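Local coordinates for flagella basal body P-ring formation protein FlgA (Salmonella typhimurium, PDB 3TEE) that takes part in assembly of the flagellar P-ring in the periplasm, probably as a chaperone or modulator of its assembly, at residues R136-Q148 / A160-A174. Numbering follows the deposited sequence.
Sequences RQAWRVKAGQRVQ and AEGQAMNNAAVAQNA
Asn-167 sets its CB over one face of the Trp-139 indole, 3.4 Å from the centroid of the five-membered ring and 6° off its normal, a CH-pi contact. Its amide lies nearly parallel to the indole, and OD1 accepts the backbone N of Ala-143 at 3.0 Å, from above the carbonyl plane; CG points anti to the carbonyl carbon (chi1 -64°), which lets one side chain serve both partners. Over the opposite face, displaced toward the rim, lies NH1 of Arg-136, itself hydrogen-bonded to Gln-137 O. Gln-172 OE1 comes to the ring edge, 3.3 Å from Trp-139 CZ3, while accepting Ala-169 N.

Next along the chain, Arg-140 and Val-141 both face Ala-168 in a classic beta bulge: Val-141 and Ala-168 exchange two backbone hydrogen bonds, and the one from Arg-140 N is weak. With chi1 at 157°, CG1 of Val-141 swings away from the backbone N and meets Ala-164 CB at 3.3 Å, tighter than usual carbon contact; Val-147 CG1 also touches this methyl.

The type II turn 142-145 is clasped by Ala-164 O, which takes Gly-144 N, and by the extended Gln-163, whose NE2 reaches Gly-144 O at 3.1 Å. Beyond it, Val-147 and Gly-162 form an antiparallel hydrogen-bonded pair. On the sheet face carrying both side chains, Arg-146 NH2 makes a salt bridge to Glu-161 OE1 at 2.8 Å; the oxygen lies in the guanidinium plane, but the nitrogen meets it from above the carboxylate plane.

The contact pins the chain between strands 135-137 and 146-152 against the loop joining strands 157-164 and 173-178, and runs on into the antiparallel hairpin 146-152/157-164, with Val-141 and Val-147 resting on Ile-194 of strand 194-197 and Ala-168 on Val-188 of strand 183-188.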
ATOM      1  N   ARG A 136      -2.462  -4.007   8.729  1.00 43.38           N
ATOM      2  CA  ARG A 136      -3.785  -3.537   8.300  1.00 43.87           C
ATOM      3  C   ARG A 136      -3.944  -2.095   8.761  1.00 49.65           C
ATOM      4  O   ARG A 136      -3.181  -1.651   9.624  1.00 47.97           O
ATOM      5  CB  ARG A 136      -4.901  -4.423   8.919  1.00 40.53           C
ATOM      6  CG  ARG A 136      -4.992  -4.390  10.456  1.00 46.11           C
ATOM      7  CD  ARG A 136      -6.371  -4.827  10.965  1.00 43.06           C
ATOM      8  NE  ARG A 136      -6.395  -5.086  12.413  1.00 38.83           N
ATOM      9  CZ  ARG A 136      -6.612  -4.162  13.343  1.00 50.81           C
ATOM     10  NH1 ARG A 136      -6.816  -2.895  12.997  1.00 52.12           N
ATOM     11  NH2 ARG A 136      -6.623  -4.494  14.623  1.00 43.62           N
ATOM     12  N   GLN A 137      -4.976  -1.375   8.244  1.00 47.88           N
ATOM     13  CA  GLN A 137      -5.257  -0.025   8.728  1.00 47.20           C
ATOM     14  C   GLN A 137      -5.939  -0.148  10.070  1.00 49.28           C
ATOM     15  O   GLN A 137      -6.574  -1.172  10.337  1.00 48.30           O
ATOM     16  CB  GLN A 137      -6.121   0.781   7.729  1.00 48.91           C
ATOM     17  CG  GLN A 137      -5.286   1.571   6.715  1.00 60.26           C
ATOM     18  CD  GLN A 137      -4.309   2.534   7.358  1.00 80.12           C
ATOM     19  OE1 GLN A 137      -4.686   3.553   7.950  1.00 74.50           O
ATOM     20  NE2 GLN A 137      -3.024   2.222   7.264  1.00 78.87           N
ATOM     21  N   ALA A 138      -5.783   0.866  10.935  1.00 45.78           N
ATOM     22  CA  ALA A 138      -6.409   0.870  12.254  1.00 46.70           C
ATOM     23  C   ALA A 138      -7.943   0.891  12.124  1.00 53.27           C
ATOM     24  O   ALA A 138      -8.471   1.308  11.087  1.00 53.81           O
ATOM     25  CB  ALA A 138      -5.950   2.088  13.043  1.00 47.62           C
ATOM     26  N   TRP A 139      -8.649   0.431  13.158  1.00 50.47           N
ATOM     27  CA  TRP A 139     -10.110   0.468  13.127  1.00 50.38           C
ATOM     28  C   TRP A 139     -10.572   1.851  13.568  1.00 56.20           C
ATOM     29  O   TRP A 139     -10.309   2.245  14.706  1.00 58.66           O
ATOM     30  CB  TRP A 139     -10.723  -0.599  14.041  1.00 48.36           C
ATOM     31  CG  TRP A 139     -10.331  -2.026  13.767  1.00 48.02           C
ATOM     32  CD1 TRP A 139     -10.043  -2.977  14.700  1.00 50.52           C
ATOM     33  CD2 TRP A 139     -10.303  -2.691  12.492  1.00 47.38           C
ATOM     34  NE1 TRP A 139      -9.841  -4.192  14.090  1.00 49.76           N
ATOM     35  CE2 TRP A 139      -9.980  -4.043  12.734  1.00 50.91           C
ATOM     36  CE3 TRP A 139     -10.554  -2.283  11.170  1.00 49.21           C
ATOM     37  CZ2 TRP A 139      -9.897  -4.990  11.705  1.00 50.60           C
ATOM     38  CZ3 TRP A 139     -10.443  -3.216  10.144  1.00 50.81           C
ATOM     39  CH2 TRP A 139     -10.094  -4.547  10.414  1.00 51.22           C
ATOM     40  N   ARG A 140     -11.229   2.602  12.674  1.00 51.06           N
ATOM     41  CA  ARG A 140     -11.786   3.912  13.039  1.00 51.03           C
ATOM     42  C   ARG A 140     -13.051   3.646  13.867  1.00 55.05           C
ATOM     43  O   ARG A 140     -13.334   4.354  14.835  1.00 56.55           O
ATOM     44  CB  ARG A 140     -12.106   4.754  11.781  1.00 50.35           C
ATOM     45  CG  ARG A 140     -12.629   6.175  12.058  1.00 56.03           C
ATOM     46  CD  ARG A 140     -11.624   7.063  12.776  1.00 62.89           C
ATOM     47  NE  ARG A 140     -12.231   8.258  13.375  1.00 62.19           N
ATOM     48  CZ  ARG A 140     -12.737   8.316  14.604  1.00 78.40           C
ATOM     49  NH1 ARG A 140     -12.756   7.237  15.374  1.00 68.90           N
ATOM     50  NH2 ARG A 140     -13.240   9.451  15.065  1.00 71.42           N
ATOM     51  N   VAL A 141     -13.760   2.567  13.512  1.00 48.36           N
ATOM     52  CA  VAL A 141     -14.964   2.130  14.193  1.00 47.95           C
ATOM     53  C   VAL A 141     -14.711   0.713  14.716  1.00 49.88           C
ATOM     54  O   VAL A 141     -14.235  -0.141  13.968  1.00 48.95           O
ATOM     55  CB  VAL A 141     -16.178   2.242  13.219  1.00 51.23           C
ATOM     56  CG1 VAL A 141     -17.318   1.332  13.617  1.00 50.91           C
ATOM     57  CG2 VAL A 141     -16.649   3.686  13.096  1.00 50.89           C
ATOM     58  N   LYS A 142     -14.992   0.481  15.999  1.00 47.43           N
ATOM     59  CA  LYS A 142     -14.822  -0.838  16.615  1.00 48.22           C
ATOM     60  C   LYS A 142     -16.164  -1.455  16.982  1.00 52.72           C
ATOM     61  O   LYS A 142     -17.078  -0.723  17.332  1.00 53.41           O
ATOM     62  CB  LYS A 142     -13.910  -0.761  17.856  1.00 51.05           C
ATOM     63  CG  LYS A 142     -12.478  -0.308  17.526  1.00 58.90           C
ATOM     64  CD  LYS A 142     -11.671  -0.032  18.784  1.00 72.17           C
ATOM     65  CE  LYS A 142     -10.288   0.477  18.447  1.00 90.26           C
ATOM     66  NZ  LYS A 142      -9.563   0.954  19.653  1.00101.09           N
ATOM     67  N   ALA A 143     -16.282  -2.797  16.910  1.00 49.66           N
ATOM     68  CA  ALA A 143     -17.499  -3.520  17.266  1.00 50.41           C
ATOM     69  C   ALA A 143     -17.933  -3.162  18.705  1.00 55.44           C
ATOM     70  O   ALA A 143     -17.097  -3.141  19.613  1.00 55.13           O
ATOM     71  CB  ALA A 143     -17.268  -5.015  17.130  1.00 50.93           C
ATOM     72  N   GLY A 144     -19.204  -2.795  18.869  1.00 51.27           N
ATOM     73  CA  GLY A 144     -19.784  -2.424  20.158  1.00 51.37           C
ATOM     74  C   GLY A 144     -19.781  -0.934  20.454  1.00 56.82           C
ATOM     75  O   GLY A 144     -20.443  -0.486  21.393  1.00 58.48           O
ATOM     76  N   GLN A 145     -19.069  -0.158  19.639  1.00 52.78           N
ATOM     77  CA  GLN A 145     -18.941   1.290  19.774  1.00 53.50           C
ATOM     78  C   GLN A 145     -20.210   2.013  19.346  1.00 58.53           C
ATOM     79  O   GLN A 145     -20.818   1.635  18.344  1.00 57.97           O
ATOM     80  CB  GLN A 145     -17.787   1.765  18.886  1.00 54.51           C
ATOM     81  CG  GLN A 145     -17.165   3.095  19.240  1.00 70.13           C
ATOM     82  CD  GLN A 145     -15.818   3.179  18.563  1.00 85.57           C
ATOM     83  OE1 GLN A 145     -15.710   3.512  17.378  1.00 78.02           O
ATOM     84  NE2 GLN A 145     -14.767   2.815  19.285  1.00 78.14           N
ATOM     85  N   ARG A 146     -20.561   3.094  20.070  1.00 55.55           N
ATOM     86  CA  ARG A 146     -21.678   3.971  19.742  1.00 55.41           C
ATOM     87  C   ARG A 146     -21.209   4.783  18.542  1.00 56.65           C
ATOM     88  O   ARG A 146     -20.103   5.331  18.563  1.00 57.09           O
ATOM     89  CB  ARG A 146     -22.023   4.884  20.932  1.00 59.15           C
ATOM     90  CG  ARG A 146     -23.190   5.838  20.672  1.00 77.33           C
ATOM     91  CD  ARG A 146     -23.608   6.586  21.924  1.00 96.00           C
ATOM     92  NE  ARG A 146     -24.400   7.778  21.611  1.00110.75           N
ATOM     93  CZ  ARG A 146     -23.896   9.003  21.489  1.00128.70           C
ATOM     94  NH1 ARG A 146     -22.594   9.213  21.650  1.00117.21           N
ATOM     95  NH2 ARG A 146     -24.688  10.028  21.206  1.00117.32           N
ATOM     96  N   VAL A 147     -21.996   4.789  17.462  1.00 49.51           N
ATOM     97  CA  VAL A 147     -21.621   5.500  16.230  1.00 47.35           C
ATOM     98  C   VAL A 147     -22.782   6.357  15.753  1.00 50.76           C
ATOM     99  O   VAL A 147     -23.917   6.154  16.186  1.00 49.76           O
ATOM    100  CB  VAL A 147     -21.153   4.545  15.100  1.00 49.76           C
ATOM    101  CG1 VAL A 147     -19.834   3.857  15.448  1.00 48.82           C
ATOM    102  CG2 VAL A 147     -22.233   3.522  14.749  1.00 49.07           C
ATOM    103  N   GLN A 148     -22.498   7.269  14.823  1.00 48.71           N
ATOM    104  CA  GLN A 148     -23.492   8.142  14.228  1.00 50.02           C
ATOM    105  C   GLN A 148     -23.678   7.734  12.777  1.00 52.11           C
ATOM    106  O   GLN A 148     -22.704   7.593  12.033  1.00 50.02           O
ATOM    107  CB  GLN A 148     -23.065   9.630  14.324  1.00 52.30           C
ATOM    108  CG  GLN A 148     -23.292  10.260  15.699  1.00 71.70           C
ATOM    109  CD  GLN A 148     -24.719  10.699  15.937  1.00 97.01           C
ATOM    110  OE1 GLN A 148     -25.356  10.291  16.911  1.00 93.87           O
ATOM    111  NE2 GLN A 148     -25.246  11.570  15.080  1.00 90.59           N
ATOM    112  N   ALA A 160     -28.779   9.454  12.916  1.00 52.47           N
ATOM    113  CA  ALA A 160     -29.234   8.508  13.927  1.00 52.89           C
ATOM    114  C   ALA A 160     -28.082   7.811  14.633  1.00 58.85           C
ATOM    115  O   ALA A 160     -26.999   7.668  14.063  1.00 59.21           O
ATOM    116  CB  ALA A 160     -30.184   7.498  13.311  1.00 53.57           C
ATOM    117  N   GLU A 161     -28.298   7.444  15.896  1.00 56.76           N
ATOM    118  CA  GLU A 161     -27.280   6.786  16.716  1.00 56.55           C
ATOM    119  C   GLU A 161     -27.519   5.296  16.652  1.00 56.03           C
ATOM    120  O   GLU A 161     -28.663   4.842  16.567  1.00 54.16           O
ATOM    121  CB  GLU A 161     -27.341   7.225  18.198  1.00 59.18           C
ATOM    122  CG  GLU A 161     -27.869   8.624  18.491  1.00 77.10           C
ATOM    123  CD  GLU A 161     -27.996   8.959  19.967  1.00103.78           C
ATOM    124  OE1 GLU A 161     -27.390   9.968  20.398  1.00102.13           O
ATOM    125  OE2 GLU A 161     -28.699   8.216  20.692  1.00 97.00           O
ATOM    126  N   GLY A 162     -26.435   4.550  16.698  1.00 49.49           N
ATOM    127  CA  GLY A 162     -26.473   3.101  16.692  1.00 47.78           C
ATOM    128  C   GLY A 162     -25.197   2.513  17.242  1.00 49.67           C
ATOM    129  O   GLY A 162     -24.301   3.246  17.662  1.00 49.09           O
ATOM    130  N   GLN A 163     -25.113   1.188  17.252  1.00 44.92           N
ATOM    131  CA  GLN A 163     -23.941   0.477  17.756  1.00 43.61           C
ATOM    132  C   GLN A 163     -23.268  -0.252  16.610  1.00 43.68           C
ATOM    133  O   GLN A 163     -23.922  -1.020  15.905  1.00 41.66           O
ATOM    134  CB  GLN A 163     -24.381  -0.499  18.855  1.00 44.89           C
ATOM    135  CG  GLN A 163     -23.279  -0.973  19.779  1.00 58.61           C
ATOM    136  CD  GLN A 163     -23.812  -1.893  20.855  1.00 69.22           C
ATOM    137  OE1 GLN A 163     -24.909  -2.453  20.748  1.00 66.37           O
ATOM    138  NE2 GLN A 163     -23.037  -2.087  21.912  1.00 49.74           N
ATOM    139  N   ALA A 164     -21.967   0.014  16.391  1.00 39.70           N
ATOM    140  CA  ALA A 164     -21.216  -0.663  15.341  1.00 38.90           C
ATOM    141  C   ALA A 164     -21.205  -2.154  15.641  1.00 42.75           C
ATOM    142  O   ALA A 164     -20.973  -2.563  16.786  1.00 42.27           O
ATOM    143  CB  ALA A 164     -19.798  -0.142  15.285  1.00 39.26           C
ATOM    144  N   MET A 165     -21.531  -2.952  14.642  1.00 39.04           N
ATOM    145  CA  MET A 165     -21.555  -4.400  14.827  1.00 40.00           C
ATOM    146  C   MET A 165     -20.227  -5.064  14.428  1.00 45.00           C
ATOM    147  O   MET A 165     -19.978  -6.201  14.811  1.00 44.65           O
ATOM    148  CB  MET A 165     -22.715  -4.990  14.042  1.00 43.26           C
ATOM    149  CG  MET A 165     -24.051  -4.568  14.607  1.00 48.39           C
ATOM    150  SD  MET A 165     -25.334  -5.388  13.701  1.00 54.26           S
ATOM    151  CE  MET A 165     -25.272  -7.011  14.456  1.00 50.91           C
ATOM    152  N   ASN A 166     -19.383  -4.351  13.672  1.00 41.14           N
ATOM    153  CA  ASN A 166     -18.106  -4.885  13.211  1.00 41.27           C
ATOM    154  C   ASN A 166     -17.008  -3.816  13.268  1.00 46.35           C
ATOM    155  O   ASN A 166     -17.295  -2.617  13.376  1.00 45.51           O
ATOM    156  CB  ASN A 166     -18.258  -5.455  11.777  1.00 40.86           C
ATOM    157  CG  ASN A 166     -18.579  -4.407  10.724  1.00 57.51           C
ATOM    158  OD1 ASN A 166     -19.632  -3.779  10.736  1.00 53.96           O
ATOM    159  ND2 ASN A 166     -17.672  -4.172   9.798  1.00 47.80           N
ATOM    160  N   ASN A 167     -15.744  -4.260  13.185  1.00 43.53           N
ATOM    161  CA  ASN A 167     -14.587  -3.371  13.162  1.00 43.06           C
ATOM    162  C   ASN A 167     -14.432  -2.881  11.756  1.00 45.99           C
ATOM    163  O   ASN A 167     -14.651  -3.644  10.811  1.00 44.22           O
ATOM    164  CB  ASN A 167     -13.320  -4.123  13.588  1.00 45.80           C
ATOM    165  CG  ASN A 167     -13.372  -4.614  15.007  1.00 59.78           C
ATOM    166  OD1 ASN A 167     -13.693  -3.863  15.932  1.00 53.78           O
ATOM    167  ND2 ASN A 167     -13.051  -5.888  15.207  1.00 51.25           N
ATOM    168  N   ALA A 168     -14.117  -1.591  11.595  1.00 44.89           N
ATOM    169  CA  ALA A 168     -13.970  -1.037  10.260  1.00 45.44           C
ATOM    170  C   ALA A 168     -13.057   0.149  10.254  1.00 50.41           C
ATOM    171  O   ALA A 168     -13.139   1.006  11.135  1.00 50.38           O
ATOM    172  CB  ALA A 168     -15.335  -0.659   9.676  1.00 46.63           C
ATOM    173  N   ALA A 169     -12.195   0.205   9.240  1.00 48.91           N
ATOM    174  CA  ALA A 169     -11.276   1.316   8.998  1.00 49.29           C
ATOM    175  C   ALA A 169     -12.043   2.375   8.197  1.00 53.34           C
ATOM    176  O   ALA A 169     -13.156   2.097   7.728  1.00 51.59           O
ATOM    177  CB  ALA A 169     -10.076   0.824   8.184  1.00 49.94           C
ATOM    178  N   VAL A 170     -11.449   3.581   8.029  1.00 51.18           N
ATOM    179  CA  VAL A 170     -11.987   4.674   7.206  1.00 51.21           C
ATOM    180  C   VAL A 170     -12.158   4.101   5.788  1.00 55.62           C
ATOM    181  O   VAL A 170     -11.325   3.296   5.350  1.00 55.74           O
ATOM    182  CB  VAL A 170     -11.064   5.930   7.235  1.00 55.33           C
ATOM    183  CG1 VAL A 170     -11.538   7.015   6.261  1.00 55.11           C
ATOM    184  CG2 VAL A 170     -10.946   6.500   8.651  1.00 55.18           C
ATOM    185  N   ALA A 171     -13.291   4.432   5.121  1.00 51.57           N
ATOM    186  CA  ALA A 171     -13.667   3.974   3.775  1.00 50.91           C
ATOM    187  C   ALA A 171     -14.095   2.492   3.695  1.00 54.50           C
ATOM    188  O   ALA A 171     -14.468   2.016   2.615  1.00 55.96           O
ATOM    189  CB  ALA A 171     -12.592   4.329   2.734  1.00 51.52           C
ATOM    190  N   GLN A 172     -14.119   1.782   4.845  1.00 48.14           N
ATOM    191  CA  GLN A 172     -14.602   0.402   4.890  1.00 47.90           C
ATOM    192  C   GLN A 172     -16.080   0.405   5.349  1.00 51.64           C
ATOM    193  O   GLN A 172     -16.513   1.324   6.051  1.00 49.84           O
ATOM    194  CB  GLN A 172     -13.772  -0.460   5.854  1.00 49.29           C
ATOM    195  CG  GLN A 172     -12.351  -0.781   5.372  1.00 62.14           C
ATOM    196  CD  GLN A 172     -11.735  -1.933   6.147  1.00 80.08           C
ATOM    197  OE1 GLN A 172     -11.859  -2.043   7.380  1.00 71.24           O
ATOM    198  NE2 GLN A 172     -11.038  -2.811   5.439  1.00 72.59           N
ATOM    199  N   ASN A 173     -16.832  -0.628   4.949  1.00 48.68           N
ATOM    200  CA  ASN A 173     -18.234  -0.808   5.306  1.00 48.71           C
ATOM    201  C   ASN A 173     -18.398  -1.155   6.788  1.00 50.25           C
ATOM    202  O   ASN A 173     -17.631  -1.947   7.322  1.00 48.16           O
ATOM    203  CB  ASN A 173     -18.869  -1.903   4.445  1.00 49.20           C
ATOM    204  CG  ASN A 173     -20.359  -2.036   4.651  1.00 75.14           C
ATOM    205  OD1 ASN A 173     -21.145  -1.212   4.179  1.00 71.33           O
ATOM    206  ND2 ASN A 173     -20.779  -3.061   5.390  1.00 67.35           N
ATOM    207  N   ALA A 174     -19.403  -0.558   7.446  1.00 45.98           N
ATOM    208  CA  ALA A 174     -19.734  -0.889   8.830  1.00 44.70           C
ATOM    209  C   ALA A 174     -21.236  -1.071   8.963  1.00 46.02           C
ATOM    210  O   ALA A 174     -22.012  -0.276   8.428  1.00 44.53           O
ATOM    211  CB  ALA A 174     -19.245   0.182   9.789  1.00 45.44           C
TER
HETATM  212  O   HOH W   1      -8.872   4.253  10.186  1.00 51.77           O